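Local coordinates for protein putative phophotriesterase (Proteus mirabilis, PDB 3RHG) that probably hydrolyses ester bonds, as a zinc-binding member of the phosphotriesterase family of metal-dependent hydrolases with two divalent metal ions per subunit, at residues P201-R205 with D231-K235; W249-I255 with Q288-D294. All coordinates share one frame; numbering follows the deposited sequence.

Contact 1 of 2, residues P201-R205 with D231-K235; sequences PGWQR and DPSGK
One face of the Trp-203 indole rests on the Pro-232 ring, and over one face of the Arg-205 guanidinium Ser-233 CB sits 3.3 Å above the plane, over its centre; water 2 sits at the guanidinium edge, in plane. The contact joins two loops that follow neighbouring strands of a parallel beta/alpha barrel, 195-199 and 225-227, at the end where the metals bind. Pro-232 CB stands 3.8 Å from the centroid of the five-membered ring of Trp-203 and only 10° off its normal, which qualifies the pair as CH-pi, while Pro-232 CG lies near CE2 and CZ2. The rotation of the indole is fixed further by Trp-203 NE1, bonded to Ala-266 O, and the same side chain touches the bound benzoic acid. A type I turn from Pro-201 to Gln-204 brings Gly-202 O against Pro-232 CB at 3.3 Å. The Arg-205 chain bends about its CB-CG bond (chi2 -70°), and its NH1 bonds back to Gln-204 O at 2.9 Å; this oxygen lies in the guanidinium plane, although the donor stands well above the carbonyl plane. NE adds a salt bridge to Asp-236. Polar links between the loops run through water: water 2 joins Arg-205 NH2 to Pro-232 O. Ser-233 OG, also bonded to Ser-230 O, receives a bond from water 1, which donates to Gly-202 O as well, each at 2.8 Å.

Contact 2 of 2, residues W249-I255 with Q288-D294; sequences WLEFDMI and QIVLSHD. With ZN (zinc ion), chain B; BEZ (benzoic acid), chain D.
Strands 249-252 and 289-291 run parallel, their axes 4.7 Å apart at closest approach with 24° between their directions, and five backbone hydrogen bonds join the segments, from Leu-250 N to Gln-288 O through Val-290 N to Leu-250 O, Phe-252 N to Val-290 O and Ser-292 N to Phe-252 O, to Ile-255 N bonding Ser-292 O beyond the strands. On one side of the sheet Val-290 splits its branches: CG1 meets Trp-249 CE3 at 3.8 Å, and CG2, set between the backbone N and the carbonyl carbon, reaches Glu-251 CB at 3.6 Å. CE3 and CZ3 of the indole lie against the backbone of Gln-288, while NE1, on the five-membered ring, bonds Ala-223 O. Leu-250, Phe-252, Ile-289 and Leu-291 point to the opposite side, where Phe-252 CD2 touches Ile-289 CG2 and Leu-291 CD2 lies 3.8 Å from Ile-255 CD1. Together with helix 270-282 the strands form a right-handed beta-alpha-beta unit, the last of the (beta/alpha)8 barrel of the amidohydrolase superfamily, and their C-terminal ends lead into the metal site. There Asp-294 OD1 binds zinc at 2.4 Å, alongside His-23, His-25 and Glu-166. With CG anti to the backbone N (chi1 -162°), the Asp-294 carboxylate reaches toward the site, and Asp-294 OD2 lies 3.4 Å from C3 of the benzoic acid. Met-254 approaches the same ring with CE, 3.8 Å from C4. Asp-253 OD1 bonds His-229 ND1, a second-shell contact that orients a ligand of the other metal. Water 3 donates to both Ile-255 O and His-293 O, bridging the two loops.

In the fold
Contact 1 closes before contact 2 opens along the chain, and their centres are about 12 Å apart. Both are built on the eight-stranded parallel barrel: 201-205 and 231-235 are loops after its fifth and sixth strands, whereas 249-255 and 288-294 carry its seventh and eighth. Helix 237-245 leads from the second loop of contact 1 to strand 249-252. Asp-231 joins the two contacts directly, its OD1 lying 2.9 Å from Met-254 N, a probable hydrogen bond. Trp-203 from contact 1 and Met-254 and Asp-294 from contact 2 all line the benzoic acid pocket, so loops after the fifth, seventh and eighth strands contribute to one site beside the two zinc ions.

Contact 1 of 2, residues P201-R205 with D231-K235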
# COMPACT_ATOMS: atom_id res chain seq x y z
N PRO A 201 -18.97 -6.60 -9.49
CA PRO A 201 -17.78 -6.13 -10.21
C PRO A 201 -17.51 -4.71 -9.71
O PRO A 201 -18.16 -3.76 -10.14
CB PRO A 201 -18.22 -6.17 -11.67
CG PRO A 201 -19.74 -6.00 -11.62
CD PRO A 201 -20.20 -6.62 -10.32
N GLY A 202 -16.58 -4.58 -8.76
CA GLY A 202 -16.51 -3.38 -7.95
C GLY A 202 -16.03 -2.13 -8.65
O GLY A 202 -16.29 -1.00 -8.16
N TRP A 203 -15.35 -2.31 -9.79
CA TRP A 203 -14.94 -1.15 -10.58
C TRP A 203 -15.99 -0.76 -11.64
O TRP A 203 -15.77 0.16 -12.43
CB TRP A 203 -13.58 -1.40 -11.24
CG TRP A 203 -12.44 -1.47 -10.24
CD1 TRP A 203 -11.65 -0.45 -9.83
CD2 TRP A 203 -11.99 -2.64 -9.54
NE1 TRP A 203 -10.72 -0.90 -8.92
CE2 TRP A 203 -10.90 -2.25 -8.74
CE3 TRP A 203 -12.38 -3.98 -9.53
CZ2 TRP A 203 -10.21 -3.15 -7.91
CZ3 TRP A 203 -11.69 -4.88 -8.72
CH2 TRP A 203 -10.61 -4.45 -7.92
N GLN A 204 -17.12 -1.47 -11.64
CA GLN A 204 -18.29 -1.08 -12.40
C GLN A 204 -19.37 -0.56 -11.45
O GLN A 204 -19.15 -0.48 -10.22
CB GLN A 204 -18.86 -2.26 -13.19
CG GLN A 204 -17.86 -2.81 -14.21
CD GLN A 204 -18.50 -3.85 -15.08
OE1 GLN A 204 -19.34 -4.63 -14.61
NE2 GLN A 204 -18.10 -3.90 -16.34
N ARG A 205 -20.51 -0.20 -12.03
CA ARG A 205 -21.64 0.30 -11.25
C ARG A 205 -22.91 -0.47 -11.63
O ARG A 205 -23.84 0.10 -12.19
CB ARG A 205 -21.81 1.79 -11.52
CG ARG A 205 -20.55 2.59 -11.23
CD ARG A 205 -20.26 2.68 -9.73
NE ARG A 205 -19.08 3.52 -9.46
CZ ARG A 205 -17.81 3.08 -9.39
NH1 ARG A 205 -17.51 1.78 -9.56
NH2 ARG A 205 -16.84 3.94 -9.13
N ASP A 231 -16.05 -1.20 -2.14
CA ASP A 231 -14.93 -0.29 -1.87
C ASP A 231 -14.53 0.57 -3.09
O ASP A 231 -14.33 1.77 -2.95
CB ASP A 231 -13.69 -1.03 -1.33
CG ASP A 231 -14.03 -2.12 -0.31
OD1 ASP A 231 -13.41 -2.10 0.77
OD2 ASP A 231 -14.91 -2.98 -0.59
N PRO A 232 -14.41 -0.05 -4.29
CA PRO A 232 -13.91 0.78 -5.39
C PRO A 232 -14.90 1.81 -5.91
O PRO A 232 -14.53 2.62 -6.77
CB PRO A 232 -13.57 -0.25 -6.49
CG PRO A 232 -13.41 -1.57 -5.74
CD PRO A 232 -14.49 -1.47 -4.67
N SER A 233 -16.15 1.78 -5.42
CA SER A 233 -17.10 2.84 -5.76
C SER A 233 -17.24 3.88 -4.64
O SER A 233 -18.15 4.70 -4.66
CB SER A 233 -18.46 2.29 -6.18
OG SER A 233 -19.07 1.51 -5.16
N GLY A 234 -16.29 3.87 -3.71
CA GLY A 234 -16.42 4.72 -2.51
C GLY A 234 -16.38 6.23 -2.83
O GLY A 234 -16.93 7.03 -2.06
N LYS A 235 -15.77 6.62 -3.96
CA LYS A 235 -15.73 8.04 -4.36
C LYS A 235 -17.06 8.45 -5.00
O LYS A 235 -17.40 9.64 -5.10
CB LYS A 235 -14.58 8.31 -5.34
CG LYS A 235 -13.20 8.15 -4.74
CD LYS A 235 -12.13 8.14 -5.82
CE LYS A 235 -10.75 7.94 -5.23
NZ LYS A 235 -10.38 9.04 -4.29
O HOH W 1 -18.17 -1.00 -6.10
O HOH W 2 -14.55 2.11 -9.51

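Contact 2 of 2, residues W249-I255 with Q288-D294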
# COMPACT_ATOMS: atom_id res chain seq x y z
N TRP A 249 -27.41 -3.52 2.24
CA TRP A 249 -26.16 -3.23 2.91
C TRP A 249 -25.05 -3.02 1.90
O TRP A 249 -24.96 -3.76 0.90
CB TRP A 249 -25.76 -4.41 3.80
CG TRP A 249 -26.70 -4.72 4.91
CD1 TRP A 249 -27.86 -5.43 4.84
CD2 TRP A 249 -26.55 -4.33 6.29
NE1 TRP A 249 -28.45 -5.52 6.09
CE2 TRP A 249 -27.65 -4.88 7.00
CE3 TRP A 249 -25.57 -3.64 7.00
CZ2 TRP A 249 -27.82 -4.69 8.38
CZ3 TRP A 249 -25.75 -3.44 8.39
CH2 TRP A 249 -26.86 -3.99 9.06
N LEU A 250 -24.20 -2.02 2.12
CA LEU A 250 -22.98 -1.91 1.34
C LEU A 250 -21.85 -2.50 2.16
O LEU A 250 -21.63 -2.11 3.30
CB LEU A 250 -22.65 -0.45 0.97
CG LEU A 250 -23.62 0.19 -0.03
CD1 LEU A 250 -23.07 1.57 -0.47
CD2 LEU A 250 -23.85 -0.70 -1.25
N GLU A 251 -21.11 -3.43 1.56
CA GLU A 251 -20.01 -4.07 2.25
C GLU A 251 -18.68 -3.59 1.66
O GLU A 251 -18.43 -3.72 0.45
CB GLU A 251 -20.12 -5.59 2.10
CG GLU A 251 -18.98 -6.38 2.69
CD GLU A 251 -19.26 -7.86 2.57
OE1 GLU A 251 -18.85 -8.51 1.57
OE2 GLU A 251 -19.94 -8.36 3.48
N PHE A 252 -17.86 -3.01 2.53
CA PHE A 252 -16.51 -2.58 2.21
C PHE A 252 -15.64 -3.69 2.72
O PHE A 252 -15.25 -3.71 3.89
CB PHE A 252 -16.19 -1.23 2.88
CG PHE A 252 -16.95 -0.07 2.28
CD1 PHE A 252 -16.34 0.80 1.39
CD2 PHE A 252 -18.29 0.13 2.61
CE1 PHE A 252 -17.06 1.87 0.82
CE2 PHE A 252 -19.02 1.19 2.08
CZ PHE A 252 -18.40 2.08 1.18
N ASP A 253 -15.37 -4.66 1.84
CA ASP A 253 -14.68 -5.87 2.26
C ASP A 253 -13.26 -5.96 1.70
O ASP A 253 -12.65 -7.04 1.74
CB ASP A 253 -15.51 -7.10 1.85
CG ASP A 253 -15.97 -7.02 0.41
OD1 ASP A 253 -15.19 -6.52 -0.41
OD2 ASP A 253 -17.13 -7.40 0.11
N MET A 254 -12.70 -4.85 1.22
CA MET A 254 -11.34 -4.87 0.64
C MET A 254 -10.43 -4.01 1.49
O MET A 254 -9.43 -3.47 1.02
CB MET A 254 -11.37 -4.39 -0.80
CG MET A 254 -12.26 -5.26 -1.66
SD MET A 254 -12.73 -4.52 -3.25
CE MET A 254 -11.16 -4.47 -4.09
N ILE A 255 -10.77 -3.89 2.78
CA ILE A 255 -10.04 -2.96 3.62
C ILE A 255 -8.67 -3.52 3.93
O ILE A 255 -8.56 -4.60 4.52
CB ILE A 255 -10.84 -2.64 4.91
CG1 ILE A 255 -12.11 -1.87 4.52
CG2 ILE A 255 -10.00 -1.80 5.92
CD1 ILE A 255 -13.08 -1.66 5.67
N GLN A 288 -26.13 0.69 7.84
CA GLN A 288 -26.27 -0.10 6.62
C GLN A 288 -24.92 -0.48 6.04
O GLN A 288 -24.84 -0.89 4.89
CB GLN A 288 -27.08 0.64 5.53
CG GLN A 288 -28.55 0.56 5.72
CD GLN A 288 -29.31 1.36 4.69
OE1 GLN A 288 -29.74 2.50 4.97
NE2 GLN A 288 -29.43 0.81 3.45
N ILE A 289 -23.87 -0.38 6.84
CA ILE A 289 -22.52 -0.62 6.35
C ILE A 289 -21.89 -1.80 7.09
O ILE A 289 -22.03 -1.92 8.30
CB ILE A 289 -21.63 0.61 6.60
CG1 ILE A 289 -22.14 1.80 5.78
CG2 ILE A 289 -20.15 0.30 6.27
CD1 ILE A 289 -21.48 3.12 6.15
N VAL A 290 -21.23 -2.70 6.35
CA VAL A 290 -20.39 -3.72 7.00
C VAL A 290 -18.98 -3.66 6.41
O VAL A 290 -18.79 -3.13 5.30
CB VAL A 290 -21.00 -5.14 6.94
CG1 VAL A 290 -22.20 -5.25 7.88
CG2 VAL A 290 -21.38 -5.49 5.49
N LEU A 291 -18.02 -4.23 7.14
CA LEU A 291 -16.58 -4.07 6.87
C LEU A 291 -15.89 -5.42 6.92
O LEU A 291 -16.18 -6.22 7.80
CB LEU A 291 -15.94 -3.23 7.97
CG LEU A 291 -16.58 -1.87 8.24
CD1 LEU A 291 -15.89 -1.18 9.41
CD2 LEU A 291 -16.61 -0.95 7.02
N SER A 292 -14.95 -5.68 6.00
CA SER A 292 -14.19 -6.91 6.08
C SER A 292 -12.89 -6.76 5.26
O SER A 292 -12.64 -5.66 4.71
CB SER A 292 -15.05 -8.11 5.60
OG SER A 292 -14.95 -9.22 6.49
N HIS A 293 -12.08 -7.82 5.19
CA HIS A 293 -10.77 -7.79 4.52
C HIS A 293 -10.76 -8.52 3.18
O HIS A 293 -9.88 -8.26 2.35
CB HIS A 293 -9.71 -8.51 5.38
CG HIS A 293 -9.62 -8.02 6.80
ND1 HIS A 293 -10.39 -8.55 7.81
CD2 HIS A 293 -8.81 -7.09 7.37
CE1 HIS A 293 -10.08 -7.96 8.96
NE2 HIS A 293 -9.12 -7.07 8.72
N ASP A 294 -11.66 -9.48 3.00
CA ASP A 294 -11.62 -10.36 1.82
C ASP A 294 -10.28 -11.04 1.64
O ASP A 294 -9.79 -11.13 0.51
CB ASP A 294 -12.04 -9.61 0.53
CG ASP A 294 -12.42 -10.56 -0.59
OD1 ASP A 294 -12.83 -11.71 -0.28
OD2 ASP A 294 -12.30 -10.18 -1.79
ZN ZN B . -14.55 -12.84 -1.43
C BEZ D . -12.27 -8.76 -8.37
O1 BEZ D . -13.47 -8.61 -8.69
O2 BEZ D . -11.42 -9.05 -9.25
C1 BEZ D . -11.83 -8.58 -6.95
C2 BEZ D . -12.77 -8.40 -5.93
C3 BEZ D . -12.33 -8.25 -4.61
C4 BEZ D . -10.98 -8.27 -4.31
C5 BEZ D . -10.05 -8.44 -5.34
C6 BEZ D . -10.47 -8.60 -6.66
O HOH W 3 -7.60 -6.92 3.30